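Local coordinates for putative transcriptional regulator (Streptomyces coelicolor, PDB 2HXI), which probably binds DNA as a TetR-family transcription factor and regulates transcription, at residues F50-L55 and R71-L76; L41-D46 and G114-L119; R83-A88 and T131-M136; R108-F113 and S167-E172; H159-L164 and E225-H230. All blocks are in the same frame, centred on the assembly; numbering follows the deposited sequence.

The five contacts run from the DNA-binding end of this all-helical TetR-type subunit to its dimer interface. Interactions 1 and 2 touch through Phe50 and Leu42, and interaction 1 is nested in the chain loop that interaction 2 closes. Helix 73-88 serves interaction 1 and, farther along, interaction 3, whose centre is about 20 Å away. Interactions 2, 3 and 4 alternate along the chain and touch one another, so the N-terminal helices are tied into the C-terminal domain. Interactions 4 and 5 share helix 154-173. Interactions 3, 4 and 5 also touch the second subunit. The centres of interactions 1 and 5 are about 31 Å apart, with about 17 Å between their nearest atoms.

Interaction 1: residues F50-L55 and R71-L76; sequences FSVRKL and RNKTEL
Asn72 OD1 accepts from Glu75 N at 2.8 Å and caps the helix whose Leu76 packs on Val52. The donor lies nearly along the C=O axis of the Asn72 amide. Ser51 plays the same N-cap part for the other helix, with Ser51 OG 3.0 Å from Lys54 N. Both helices therefore start with a side-chain cap. Helix 52-58 opens the predicted helix-turn-helix, and helix 73-88 follows that motif and leads out of the DNA-binding domain. Their contact is apolar. Leu76 CD1 sits between two side chains, 3.9 Å from Val52 CG2 and 4.1 Å from Leu55 CD2. Leu55 and Leu76 meet tip to tip, while Val52 and Leu76 cross obliquely. Leu76 CD2 approaches the edge of the Phe50 ring, 4.5 Å from Phe50 CZ. Lys73 closes the exposed border: its chain is extended, and Lys73 CG lies 4.2 Å from Val52 CG2. Beyond this, Phe50 and Leu55 continue the apolar core onto helix 31-43.

Interaction 2: residues L41-D46 and G114-L119; sequences LLLAGD and GQQPQL
The flat amide of Gln116 meets the last turn of helix 31-43. Leu43 packs over one face of it, with Leu43 CG 3.7 Å from Gln116 NE2, while Leu42 CB lies beyond Gln116 OE1 at 3.5 Å. The contact joins the TetR DNA-binding domain to the C-terminal domain, where Gln116 is the N-cap residue of helix 117-126. A bend at chi2 (-84°) turns the Gln116 amide across Leu43. Its NE2 donates to Ala39 O, farther back on helix 31-43. A serine in place of Gln116 would probably leave Ala39 O without this donor and open a gap beside Leu42 and Leu43. The extended Gln118 side chain crosses Leu42 at about a right angle, and Gln118 OE1 lies 3.6 Å from Leu42 CD2. The other methyl, Leu42 CD1, packs 3.9 Å from Leu119 CD2. Leu42 thus uses both branches, one on a polar side chain and one on an apolar one. On the exposed side, Leu43 CD2 lies 3.6 Å from Gln115 CB. One water also sits between the backbones, 2.7 Å from Leu42 O and 2.6 Å from Gln115 O, where it can donate to either.

Interaction 3: residues R83-A88 and T131-M136; sequences RILLSA and TGSRLM
Leu86 and Gly132 meet backbone to backbone, with Leu86 N only 3.6 Å from Gly132 CA. Here helix 73-88, which leads out of the TetR DNA-binding domain, crosses the start of helix 131-146 of the C-terminal domain. The segment axes approach to 7.1 Å at 42°. Glycine permits this, because a CB at this position would clash with Leu86 N and Leu85 CB. Leu85 CB lies 3.6 Å from Gly132 C, and its CD1 reaches over Ser133. Asp82, one turn back on helix 73-88, accepts from Gly132 N and Ser133 N and so holds the N-terminal end of helix 131-146. The other, more exposed side touches through side-chain ends only. There Leu86 points its CG opposite the backbone N (chi1 -179°). This brings Leu86 CD1 to 3.6 Å from Leu135 CD1 and 4.0 Å from Thr131 CG2. Arg201 and Phe202 of the second subunit partly cover Thr131 and Leu135. Leu86 CD2 lies 3.5 Å above one face of the Arg83 guanidinium, offset toward its rim.

Interaction 4: residues R108-F113 and S167-E172; sequences RLRESF and SLITAE
Arg110 and Glu172 form a two-pronged salt bridge between helices 98-113 and 154-173. Arg110 NE donates to Glu172 OE1 at 2.9 Å and 167°, in the guanidinium plane and on the syn lone pair of the oxygen. Arg110 NH2 donates to Glu172 OE2, modelled at 2.5 Å, so short that the exact length is doubtful. The guanidinium and carboxylate planes are 23° apart, so the groups meet edge on. Both chains are extended, and they cross at about a right angle. Beneath the bridge, Ile169 fills the space between the helices: Ile169 CD1 lies 3.6 Å from Arg110 N, and Ile169 CG2 lies 3.7 Å from Phe113 CB. Phe113 also stacks on Trp123 in this core of the TetR-type C-terminal domain. Arg108 NH2 donates to Ala88 O and Asp90 O. Ser167 OG bonds to Ile163 O and to Arg219 NH2 of the second subunit. The straight NE bond probably pairs opposite charges at the partly exposed border of an otherwise buried contact and fixes the turn of both end groups.

Interaction 5: residues H159-L164 and E225-H230; sequences HRLVIL and EILAAH
Leu164 and His230 run alongside each other, pointing opposite ways, which brings Leu164 CD2 to 3.5 Å from His230 CB and 3.5 Å from His230 CG. The His230 ring reaches the opposing helix because its CG lies opposite the backbone N (chi1 -168°). Leu161 CD1 comes to the same ring, 3.8 Å from His230 CD2, and both leucine methyls meet it at a slant. An alanine in place of His230 would probably open a gap beside Leu161 and Leu164, giving their branched ends more freedom to move. The other branch of Leu164 is used as well, with Leu164 CD1 3.8 Å from Ile226 CG2. Leu161 CD1 also meets Leu227 CD1 at 4.1 Å. The helix segments are antiparallel at 173°, with axes 11.3 Å apart, wide enough for these side chains between them. Leu161 and Leu227 also touch helix 98-113. Helices 154-173 and 219-237 face the second subunit, consistent with the four-helix dimer bundle of TetR proteins, and Arg160 pairs there with Glu225 of that subunit.

Interaction 1: residues F50-L55 and R71-L76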
# COMPACT_ATOMS: atom_id res chain seq x y z
N PHE B 50 -18.69 1.32 -13.11
CA PHE B 50 -19.13 -0.07 -12.83
C PHE B 50 -20.24 -0.14 -11.81
O PHE B 50 -20.14 0.50 -10.77
CB PHE B 50 -17.98 -0.93 -12.33
CG PHE B 50 -18.39 -2.36 -12.05
CD1 PHE B 50 -18.58 -3.26 -13.10
CD2 PHE B 50 -18.64 -2.77 -10.76
CE1 PHE B 50 -18.98 -4.57 -12.85
CE2 PHE B 50 -19.06 -4.07 -10.49
CZ PHE B 50 -19.20 -4.98 -11.56
N SER B 51 -21.26 -0.94 -12.10
CA SER B 51 -22.34 -1.22 -11.14
C SER B 51 -22.88 -2.61 -11.33
O SER B 51 -22.73 -3.22 -12.39
CB SER B 51 -23.53 -0.25 -11.32
OG SER B 51 -24.07 -0.39 -12.64
N VAL B 52 -23.57 -3.09 -10.30
CA VAL B 52 -24.26 -4.34 -10.42
C VAL B 52 -25.32 -4.29 -11.55
O VAL B 52 -25.49 -5.24 -12.33
CB VAL B 52 -24.87 -4.74 -9.09
CG1 VAL B 52 -25.72 -6.01 -9.24
CG2 VAL B 52 -23.75 -4.97 -8.05
N ARG B 53 -26.04 -3.16 -11.60
CA ARG B 53 -27.03 -2.93 -12.67
C ARG B 53 -26.44 -3.13 -14.06
O ARG B 53 -27.02 -3.88 -14.86
CB ARG B 53 -27.61 -1.51 -12.52
CG ARG B 53 -28.72 -1.21 -13.57
CD ARG B 53 -29.15 0.30 -13.46
NE ARG B 53 -28.00 1.24 -13.44
CZ ARG B 53 -27.27 1.66 -14.49
NH1 ARG B 53 -27.53 1.31 -15.73
NH2 ARG B 53 -26.23 2.48 -14.31
N LYS B 54 -25.30 -2.49 -14.33
CA LYS B 54 -24.61 -2.63 -15.64
C LYS B 54 -24.15 -4.06 -15.90
O LYS B 54 -24.33 -4.61 -17.00
CB LYS B 54 -23.44 -1.64 -15.78
CG LYS B 54 -22.71 -1.78 -17.21
CD LYS B 54 -21.52 -0.77 -17.35
CE LYS B 54 -20.99 -0.66 -18.82
NZ LYS B 54 -19.58 -0.05 -18.94
N LEU B 55 -23.60 -4.70 -14.84
CA LEU B 55 -23.16 -6.07 -14.99
C LEU B 55 -24.36 -6.95 -15.36
O LEU B 55 -24.30 -7.76 -16.29
CB LEU B 55 -22.54 -6.59 -13.66
CG LEU B 55 -22.11 -8.05 -13.70
CD1 LEU B 55 -21.06 -8.37 -14.76
CD2 LEU B 55 -21.54 -8.41 -12.25
N ARG B 71 -23.21 -12.86 -1.81
CA ARG B 71 -23.86 -12.31 -0.63
C ARG B 71 -24.12 -10.78 -0.78
O ARG B 71 -25.16 -10.30 -0.32
CB ARG B 71 -23.03 -12.68 0.60
CG ARG B 71 -23.50 -12.13 1.92
CD ARG B 71 -22.57 -12.66 3.01
NE ARG B 71 -22.79 -14.10 3.22
CZ ARG B 71 -21.84 -15.00 3.49
NH1 ARG B 71 -20.55 -14.65 3.57
NH2 ARG B 71 -22.18 -16.27 3.67
N ASN B 72 -23.21 -10.06 -1.45
CA ASN B 72 -23.28 -8.57 -1.56
C ASN B 72 -22.24 -8.01 -2.55
O ASN B 72 -21.43 -8.77 -3.08
CB ASN B 72 -23.10 -7.91 -0.17
CG ASN B 72 -21.83 -8.40 0.56
OD1 ASN B 72 -20.74 -8.42 -0.00
ND2 ASN B 72 -21.99 -8.79 1.84
N LYS B 73 -22.23 -6.70 -2.77
CA LYS B 73 -21.28 -6.13 -3.71
C LYS B 73 -19.79 -6.28 -3.34
O LYS B 73 -18.96 -6.39 -4.26
CB LYS B 73 -21.57 -4.66 -3.98
CG LYS B 73 -20.80 -4.15 -5.14
CD LYS B 73 -21.06 -2.67 -5.39
CE LYS B 73 -20.10 -2.14 -6.45
NZ LYS B 73 -20.30 -0.65 -6.70
N THR B 74 -19.43 -6.25 -2.04
CA THR B 74 -18.00 -6.38 -1.74
C THR B 74 -17.61 -7.83 -1.93
O THR B 74 -16.48 -8.09 -2.33
CB THR B 74 -17.53 -5.76 -0.34
OG1 THR B 74 -17.24 -6.81 0.60
CG2 THR B 74 -18.47 -4.74 0.21
N GLU B 75 -18.55 -8.76 -1.69
CA GLU B 75 -18.27 -10.18 -1.93
C GLU B 75 -18.14 -10.45 -3.43
O GLU B 75 -17.35 -11.29 -3.87
CB GLU B 75 -19.33 -11.10 -1.33
CG GLU B 75 -19.17 -11.42 0.16
CD GLU B 75 -17.71 -11.61 0.59
OE1 GLU B 75 -17.08 -12.66 0.29
OE2 GLU B 75 -17.18 -10.69 1.25
N LEU B 76 -18.95 -9.72 -4.20
CA LEU B 76 -18.87 -9.78 -5.67
C LEU B 76 -17.49 -9.27 -6.12
O LEU B 76 -16.81 -9.95 -6.83
CB LEU B 76 -19.99 -8.92 -6.29
CG LEU B 76 -20.13 -8.82 -7.81
CD1 LEU B 76 -21.36 -7.99 -8.19
CD2 LEU B 76 -18.98 -8.19 -8.42

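Interaction 2: residues L41-D46 and G114-L119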
# COMPACT_ATOMS: atom_id res chain seq x y z
N LEU B 41 -15.71 -5.57 -17.70
CA LEU B 41 -16.39 -4.28 -17.52
C LEU B 41 -15.58 -3.32 -16.69
O LEU B 41 -15.53 -2.12 -16.99
CB LEU B 41 -17.81 -4.44 -16.92
CG LEU B 41 -18.73 -5.14 -17.91
CD1 LEU B 41 -20.03 -5.51 -17.19
CD2 LEU B 41 -19.05 -4.23 -19.12
N LEU B 42 -14.92 -3.86 -15.64
CA LEU B 42 -14.08 -3.08 -14.77
C LEU B 42 -12.80 -2.52 -15.42
O LEU B 42 -12.29 -1.50 -14.95
CB LEU B 42 -13.76 -3.87 -13.50
CG LEU B 42 -14.88 -3.88 -12.46
CD1 LEU B 42 -14.86 -5.16 -11.61
CD2 LEU B 42 -14.93 -2.67 -11.49
N LEU B 43 -12.28 -3.19 -16.44
CA LEU B 43 -11.17 -2.66 -17.21
C LEU B 43 -11.53 -1.27 -17.68
O LEU B 43 -11.21 -0.28 -17.01
CB LEU B 43 -10.87 -3.54 -18.41
CG LEU B 43 -9.83 -4.61 -18.18
CD1 LEU B 43 -9.43 -5.24 -19.49
CD2 LEU B 43 -8.58 -4.05 -17.51
N ALA B 44 -12.28 -1.21 -18.78
CA ALA B 44 -12.60 0.06 -19.43
C ALA B 44 -13.69 0.72 -18.64
O ALA B 44 -14.85 0.30 -18.70
CB ALA B 44 -13.02 -0.16 -20.88
N GLY B 45 -13.30 1.74 -17.88
CA GLY B 45 -14.21 2.37 -16.95
C GLY B 45 -15.02 3.49 -17.58
O GLY B 45 -15.63 3.32 -18.64
N ASP B 46 -15.00 4.65 -16.92
CA ASP B 46 -14.21 4.86 -15.71
C ASP B 46 -14.84 5.96 -14.85
O ASP B 46 -15.20 7.02 -15.38
CB ASP B 46 -12.78 5.25 -16.09
CG ASP B 46 -11.80 4.99 -14.97
OD1 ASP B 46 -11.59 3.80 -14.62
OD2 ASP B 46 -11.25 5.99 -14.44
N GLY B 114 -2.38 -4.09 -12.94
CA GLY B 114 -1.97 -2.81 -13.55
C GLY B 114 -3.14 -2.02 -14.11
O GLY B 114 -3.23 -0.82 -13.90
N GLN B 115 -4.04 -2.68 -14.83
CA GLN B 115 -5.18 -1.96 -15.40
C GLN B 115 -6.46 -2.19 -14.59
O GLN B 115 -7.55 -1.83 -15.06
CB GLN B 115 -5.42 -2.35 -16.86
CG GLN B 115 -4.29 -1.98 -17.84
CD GLN B 115 -4.24 -0.50 -18.07
OE1 GLN B 115 -3.32 0.17 -17.59
NE2 GLN B 115 -5.25 0.05 -18.77
N GLN B 116 -6.33 -2.71 -13.36
CA GLN B 116 -7.48 -3.02 -12.51
C GLN B 116 -7.31 -2.39 -11.12
O GLN B 116 -7.38 -3.10 -10.09
CB GLN B 116 -7.71 -4.55 -12.41
CG GLN B 116 -8.11 -5.23 -13.70
CD GLN B 116 -9.60 -5.11 -13.95
OE1 GLN B 116 -10.25 -4.23 -13.38
NE2 GLN B 116 -10.15 -6.03 -14.77
N PRO B 117 -7.17 -1.06 -11.07
CA PRO B 117 -6.94 -0.34 -9.80
C PRO B 117 -8.02 -0.58 -8.74
O PRO B 117 -7.67 -0.79 -7.57
CB PRO B 117 -6.90 1.13 -10.23
CG PRO B 117 -7.49 1.18 -11.54
CD PRO B 117 -7.15 -0.11 -12.21
N GLN B 118 -9.29 -0.56 -9.13
CA GLN B 118 -10.37 -0.81 -8.18
C GLN B 118 -10.25 -2.21 -7.49
O GLN B 118 -10.26 -2.33 -6.25
CB GLN B 118 -11.72 -0.65 -8.83
CG GLN B 118 -12.81 -0.83 -7.82
CD GLN B 118 -14.21 -0.43 -8.32
OE1 GLN B 118 -14.36 0.19 -9.38
NE2 GLN B 118 -15.23 -0.78 -7.53
N LEU B 119 -10.03 -3.23 -8.32
CA LEU B 119 -9.90 -4.60 -7.81
C LEU B 119 -8.62 -4.72 -6.98
O LEU B 119 -8.58 -5.46 -6.01
CB LEU B 119 -9.92 -5.58 -9.00
CG LEU B 119 -11.29 -5.75 -9.72
CD1 LEU B 119 -11.20 -6.70 -10.87
CD2 LEU B 119 -12.42 -6.21 -8.72
O HOH W 1 -9.82 -0.53 -14.71

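Interaction 3: residues R83-A88 and T131-M136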
# COMPACT_ATOMS: atom_id res chain seq x y z
N ARG B 83 -10.55 -13.61 -9.77
CA ARG B 83 -10.34 -13.92 -11.16
C ARG B 83 -9.06 -13.31 -11.69
O ARG B 83 -8.47 -13.84 -12.64
CB ARG B 83 -11.53 -13.45 -12.04
CG ARG B 83 -12.88 -13.81 -11.53
CD ARG B 83 -12.99 -15.36 -11.49
NE ARG B 83 -12.88 -15.99 -12.83
CZ ARG B 83 -12.88 -17.32 -13.03
NH1 ARG B 83 -12.94 -18.15 -11.96
NH2 ARG B 83 -12.83 -17.81 -14.26
N ILE B 84 -8.70 -12.12 -11.17
CA ILE B 84 -7.45 -11.46 -11.55
C ILE B 84 -6.24 -12.26 -11.07
O ILE B 84 -5.27 -12.41 -11.82
CB ILE B 84 -7.34 -9.99 -11.00
CG1 ILE B 84 -8.56 -9.12 -11.45
CG2 ILE B 84 -6.06 -9.31 -11.43
CD1 ILE B 84 -8.84 -9.11 -12.93
N LEU B 85 -6.29 -12.76 -9.84
CA LEU B 85 -5.23 -13.69 -9.43
C LEU B 85 -5.15 -14.89 -10.39
O LEU B 85 -4.07 -15.34 -10.74
CB LEU B 85 -5.49 -14.19 -8.02
CG LEU B 85 -5.58 -13.15 -6.90
CD1 LEU B 85 -5.90 -13.83 -5.54
CD2 LEU B 85 -4.28 -12.44 -6.86
N LEU B 86 -6.32 -15.43 -10.79
CA LEU B 86 -6.32 -16.61 -11.61
C LEU B 86 -5.62 -16.34 -12.92
O LEU B 86 -4.74 -17.13 -13.35
CB LEU B 86 -7.77 -17.10 -11.80
CG LEU B 86 -7.93 -18.37 -12.65
CD1 LEU B 86 -7.25 -19.56 -12.00
CD2 LEU B 86 -9.41 -18.66 -12.86
N SER B 87 -5.95 -15.21 -13.55
CA SER B 87 -5.29 -14.87 -14.80
C SER B 87 -3.82 -14.52 -14.60
O SER B 87 -2.99 -14.77 -15.49
CB SER B 87 -6.04 -13.82 -15.62
OG SER B 87 -6.11 -12.58 -14.96
N ALA B 88 -3.47 -13.93 -13.45
CA ALA B 88 -2.05 -13.69 -13.18
C ALA B 88 -1.24 -14.96 -13.32
O ALA B 88 -0.06 -14.93 -13.75
CB ALA B 88 -1.84 -13.03 -11.81
N THR B 131 -10.02 -20.02 -6.32
CA THR B 131 -9.04 -20.75 -7.10
C THR B 131 -7.81 -19.93 -7.45
O THR B 131 -6.68 -20.46 -7.41
CB THR B 131 -9.64 -21.43 -8.39
OG1 THR B 131 -10.56 -22.44 -7.98
CG2 THR B 131 -8.58 -22.14 -9.20
N GLY B 132 -8.01 -18.66 -7.80
CA GLY B 132 -6.87 -17.78 -8.10
C GLY B 132 -5.96 -17.61 -6.90
O GLY B 132 -4.69 -17.65 -7.04
N SER B 133 -6.57 -17.36 -5.75
CA SER B 133 -5.79 -17.19 -4.55
C SER B 133 -5.10 -18.51 -4.29
O SER B 133 -3.93 -18.51 -3.88
CB SER B 133 -6.66 -16.85 -3.34
OG SER B 133 -6.92 -15.45 -3.33
N ARG B 134 -5.82 -19.62 -4.44
CA ARG B 134 -5.18 -20.91 -4.18
C ARG B 134 -3.92 -21.18 -5.04
O ARG B 134 -2.89 -21.64 -4.50
CB ARG B 134 -6.19 -22.07 -4.21
CG ARG B 134 -7.13 -22.05 -2.97
CD ARG B 134 -8.13 -23.25 -3.03
NE ARG B 134 -9.00 -23.33 -1.85
CZ ARG B 134 -10.30 -22.98 -1.82
NH1 ARG B 134 -10.93 -22.53 -2.92
NH2 ARG B 134 -10.98 -23.04 -0.69
N LEU B 135 -4.01 -20.94 -6.34
CA LEU B 135 -2.85 -21.15 -7.21
C LEU B 135 -1.68 -20.26 -6.83
O LEU B 135 -0.47 -20.67 -6.87
CB LEU B 135 -3.17 -20.84 -8.66
CG LEU B 135 -3.98 -21.90 -9.37
CD1 LEU B 135 -4.42 -21.40 -10.77
CD2 LEU B 135 -3.11 -23.18 -9.52
N MSE B 136 -2.00 -19.02 -6.50
CA MSE B 136 -0.94 -18.08 -6.12
C MSE B 136 -0.32 -18.51 -4.79
O MSE B 136 0.92 -18.56 -4.65
CB MSE B 136 -1.49 -16.62 -6.10
CG MSE B 136 -0.42 -15.60 -5.58
SE MSE B 136 -0.23 -15.47 -3.67
CE MSE B 136 -1.99 -14.73 -3.18

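Interaction 4: residues R108-F113 and S167-E172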
# COMPACT_ATOMS: atom_id res chain seq x y z
N ARG B 108 3.91 -10.92 -11.83
CA ARG B 108 2.70 -11.30 -12.56
C ARG B 108 1.53 -10.63 -11.87
O ARG B 108 0.64 -10.15 -12.52
CB ARG B 108 2.49 -12.80 -12.65
CG ARG B 108 3.30 -13.43 -13.79
CD ARG B 108 3.27 -14.94 -13.65
NE ARG B 108 3.61 -15.68 -14.90
CZ ARG B 108 2.73 -16.20 -15.75
NH1 ARG B 108 3.17 -16.86 -16.81
NH2 ARG B 108 1.41 -16.07 -15.55
N LEU B 109 1.53 -10.62 -10.53
CA LEU B 109 0.43 -10.01 -9.83
C LEU B 109 0.40 -8.51 -10.10
O LEU B 109 -0.69 -7.95 -10.27
CB LEU B 109 0.58 -10.23 -8.30
CG LEU B 109 0.38 -11.68 -7.79
CD1 LEU B 109 0.82 -11.75 -6.31
CD2 LEU B 109 -1.12 -12.12 -7.95
N ARG B 110 1.58 -7.85 -10.09
CA ARG B 110 1.61 -6.43 -10.30
C ARG B 110 1.07 -6.13 -11.73
O ARG B 110 0.31 -5.16 -11.95
CB ARG B 110 3.03 -5.90 -10.13
CG ARG B 110 3.07 -4.40 -10.33
CD ARG B 110 4.45 -3.81 -10.12
NE ARG B 110 4.44 -2.42 -10.54
CZ ARG B 110 4.83 -2.00 -11.72
NH1 ARG B 110 5.28 -2.89 -12.61
NH2 ARG B 110 4.75 -0.70 -12.00
N GLU B 111 1.50 -6.95 -12.71
CA GLU B 111 1.08 -6.70 -14.09
C GLU B 111 -0.42 -6.90 -14.24
O GLU B 111 -1.11 -6.05 -14.78
CB GLU B 111 1.98 -7.51 -15.05
CG GLU B 111 1.41 -8.44 -16.08
CD GLU B 111 2.60 -9.28 -16.71
OE1 GLU B 111 2.87 -10.47 -16.29
OE2 GLU B 111 3.28 -8.67 -17.58
N SER B 112 -0.93 -8.00 -13.69
CA SER B 112 -2.37 -8.28 -13.77
C SER B 112 -3.24 -7.19 -13.15
O SER B 112 -4.34 -6.88 -13.65
CB SER B 112 -2.67 -9.65 -13.17
OG SER B 112 -2.15 -10.64 -14.05
N PHE B 113 -2.81 -6.65 -12.01
CA PHE B 113 -3.57 -5.57 -11.39
C PHE B 113 -3.37 -4.18 -12.05
O PHE B 113 -4.10 -3.25 -11.75
CB PHE B 113 -3.32 -5.55 -9.89
CG PHE B 113 -4.10 -6.59 -9.15
CD1 PHE B 113 -5.49 -6.45 -8.99
CD2 PHE B 113 -3.49 -7.73 -8.64
CE1 PHE B 113 -6.25 -7.44 -8.31
CE2 PHE B 113 -4.23 -8.71 -7.95
CZ PHE B 113 -5.63 -8.58 -7.79
N SER B 167 0.37 -4.47 -0.61
CA SER B 167 0.40 -3.08 -0.16
C SER B 167 1.00 -2.23 -1.25
O SER B 167 0.47 -1.15 -1.51
CB SER B 167 1.23 -2.89 1.09
OG SER B 167 0.50 -3.44 2.22
N LEU B 168 2.08 -2.70 -1.87
CA LEU B 168 2.76 -1.92 -2.91
C LEU B 168 1.87 -1.79 -4.15
O LEU B 168 1.79 -0.70 -4.79
CB LEU B 168 4.07 -2.59 -3.31
CG LEU B 168 5.19 -2.52 -2.25
CD1 LEU B 168 6.34 -3.47 -2.58
CD2 LEU B 168 5.64 -1.01 -1.99
N ILE B 169 1.16 -2.87 -4.47
CA ILE B 169 0.26 -2.88 -5.65
C ILE B 169 -0.93 -1.96 -5.41
O ILE B 169 -1.25 -1.16 -6.29
CB ILE B 169 -0.17 -4.34 -6.03
CG1 ILE B 169 1.04 -5.11 -6.59
CG2 ILE B 169 -1.31 -4.27 -7.12
CD1 ILE B 169 0.80 -6.68 -6.78
N THR B 170 -1.57 -2.02 -4.24
CA THR B 170 -2.70 -1.12 -3.98
C THR B 170 -2.28 0.36 -3.99
O THR B 170 -2.98 1.22 -4.56
CB THR B 170 -3.51 -1.51 -2.75
OG1 THR B 170 -2.76 -1.34 -1.57
CG2 THR B 170 -3.87 -2.96 -2.77
N ALA B 171 -1.12 0.67 -3.39
CA ALA B 171 -0.66 2.04 -3.35
C ALA B 171 -0.36 2.62 -4.71
O ALA B 171 -0.64 3.79 -4.96
CB ALA B 171 0.56 2.18 -2.41
N GLU B 172 0.21 1.81 -5.59
CA GLU B 172 0.62 2.30 -6.89
C GLU B 172 -0.57 2.71 -7.77
O GLU B 172 -0.46 3.66 -8.59
CB GLU B 172 1.52 1.28 -7.58
CG GLU B 172 1.96 1.68 -8.97
CD GLU B 172 2.86 0.66 -9.59
OE1 GLU B 172 3.18 -0.33 -8.89
OE2 GLU B 172 3.30 0.86 -10.74

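Interaction 5: residues H159-L164 and E225-H230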
# COMPACT_ATOMS: atom_id res chain seq x y z
N HIS B 159 2.64 -14.45 5.23
CA HIS B 159 1.76 -13.33 5.57
C HIS B 159 2.47 -11.96 5.28
O HIS B 159 1.90 -11.08 4.66
CB HIS B 159 1.44 -13.42 7.04
CG HIS B 159 0.37 -12.48 7.47
ND1 HIS B 159 -0.84 -12.38 6.83
CD2 HIS B 159 0.35 -11.55 8.46
CE1 HIS B 159 -1.58 -11.44 7.41
NE2 HIS B 159 -0.88 -10.92 8.39
N ARG B 160 3.69 -11.81 5.77
CA ARG B 160 4.46 -10.57 5.57
C ARG B 160 4.78 -10.31 4.08
O ARG B 160 4.73 -9.15 3.58
CB ARG B 160 5.73 -10.62 6.40
CG ARG B 160 5.37 -10.36 7.89
CD ARG B 160 6.66 -10.01 8.65
NE ARG B 160 7.55 -11.15 8.75
CZ ARG B 160 7.57 -12.04 9.74
NH1 ARG B 160 6.77 -11.94 10.80
NH2 ARG B 160 8.42 -13.05 9.66
N LEU B 161 5.11 -11.40 3.38
CA LEU B 161 5.49 -11.26 1.98
C LEU B 161 4.29 -10.77 1.18
O LEU B 161 4.41 -9.88 0.35
CB LEU B 161 5.98 -12.62 1.50
CG LEU B 161 6.32 -12.58 0.01
CD1 LEU B 161 7.31 -11.50 -0.46
CD2 LEU B 161 6.80 -13.97 -0.50
N VAL B 162 3.14 -11.36 1.38
CA VAL B 162 1.92 -10.96 0.63
C VAL B 162 1.38 -9.64 1.08
O VAL B 162 0.93 -8.89 0.25
CB VAL B 162 0.85 -12.07 0.66
CG1 VAL B 162 -0.48 -11.62 0.01
CG2 VAL B 162 1.44 -13.31 -0.08
N ILE B 163 1.43 -9.34 2.37
CA ILE B 163 1.15 -7.95 2.81
C ILE B 163 2.06 -6.95 2.05
O ILE B 163 1.61 -5.93 1.57
CB ILE B 163 1.37 -7.79 4.28
CG1 ILE B 163 0.16 -8.39 5.05
CG2 ILE B 163 1.51 -6.28 4.63
CD1 ILE B 163 0.31 -8.57 6.55
N LEU B 164 3.35 -7.24 1.97
CA LEU B 164 4.25 -6.31 1.24
C LEU B 164 3.81 -6.13 -0.23
O LEU B 164 3.61 -5.00 -0.69
CB LEU B 164 5.67 -6.84 1.31
CG LEU B 164 6.73 -6.05 0.58
CD1 LEU B 164 6.82 -4.54 0.90
CD2 LEU B 164 8.09 -6.65 0.70
N GLU B 225 12.90 -3.25 -6.39
CA GLU B 225 14.00 -3.07 -5.43
C GLU B 225 13.58 -3.34 -3.99
O GLU B 225 14.34 -3.92 -3.18
CB GLU B 225 14.62 -1.66 -5.57
CG GLU B 225 15.39 -1.50 -6.88
CD GLU B 225 15.77 -0.04 -7.16
OE1 GLU B 225 15.99 0.71 -6.20
OE2 GLU B 225 15.83 0.32 -8.39
N ILE B 226 12.37 -2.97 -3.69
CA ILE B 226 11.83 -3.20 -2.34
C ILE B 226 11.57 -4.70 -2.20
O ILE B 226 11.84 -5.32 -1.14
CB ILE B 226 10.54 -2.36 -2.14
CG1 ILE B 226 10.83 -0.83 -2.02
CG2 ILE B 226 9.75 -2.85 -0.92
CD1 ILE B 226 9.61 0.02 -2.26
N LEU B 227 11.02 -5.31 -3.25
CA LEU B 227 10.81 -6.78 -3.23
C LEU B 227 12.13 -7.53 -3.09
O LEU B 227 12.25 -8.44 -2.25
CB LEU B 227 10.09 -7.20 -4.52
CG LEU B 227 9.80 -8.70 -4.61
CD1 LEU B 227 8.87 -9.18 -3.48
CD2 LEU B 227 9.23 -8.98 -6.01
N ALA B 228 13.16 -7.11 -3.85
CA ALA B 228 14.45 -7.84 -3.81
C ALA B 228 15.06 -7.71 -2.41
O ALA B 228 15.62 -8.69 -1.88
CB ALA B 228 15.38 -7.20 -4.81
N ALA B 229 14.89 -6.54 -1.79
CA ALA B 229 15.41 -6.31 -0.43
C ALA B 229 14.73 -7.33 0.50
O ALA B 229 15.33 -7.94 1.42
CB ALA B 229 15.05 -4.91 0.04
N HIS B 230 13.43 -7.48 0.32
CA HIS B 230 12.68 -8.36 1.22
C HIS B 230 13.12 -9.84 1.04
O HIS B 230 13.32 -10.58 2.00
CB HIS B 230 11.19 -8.24 0.99
CG HIS B 230 10.38 -8.92 2.06
ND1 HIS B 230 10.17 -8.33 3.29
CD2 HIS B 230 9.79 -10.15 2.13
CE1 HIS B 230 9.44 -9.14 4.04
NE2 HIS B 230 9.24 -10.28 3.38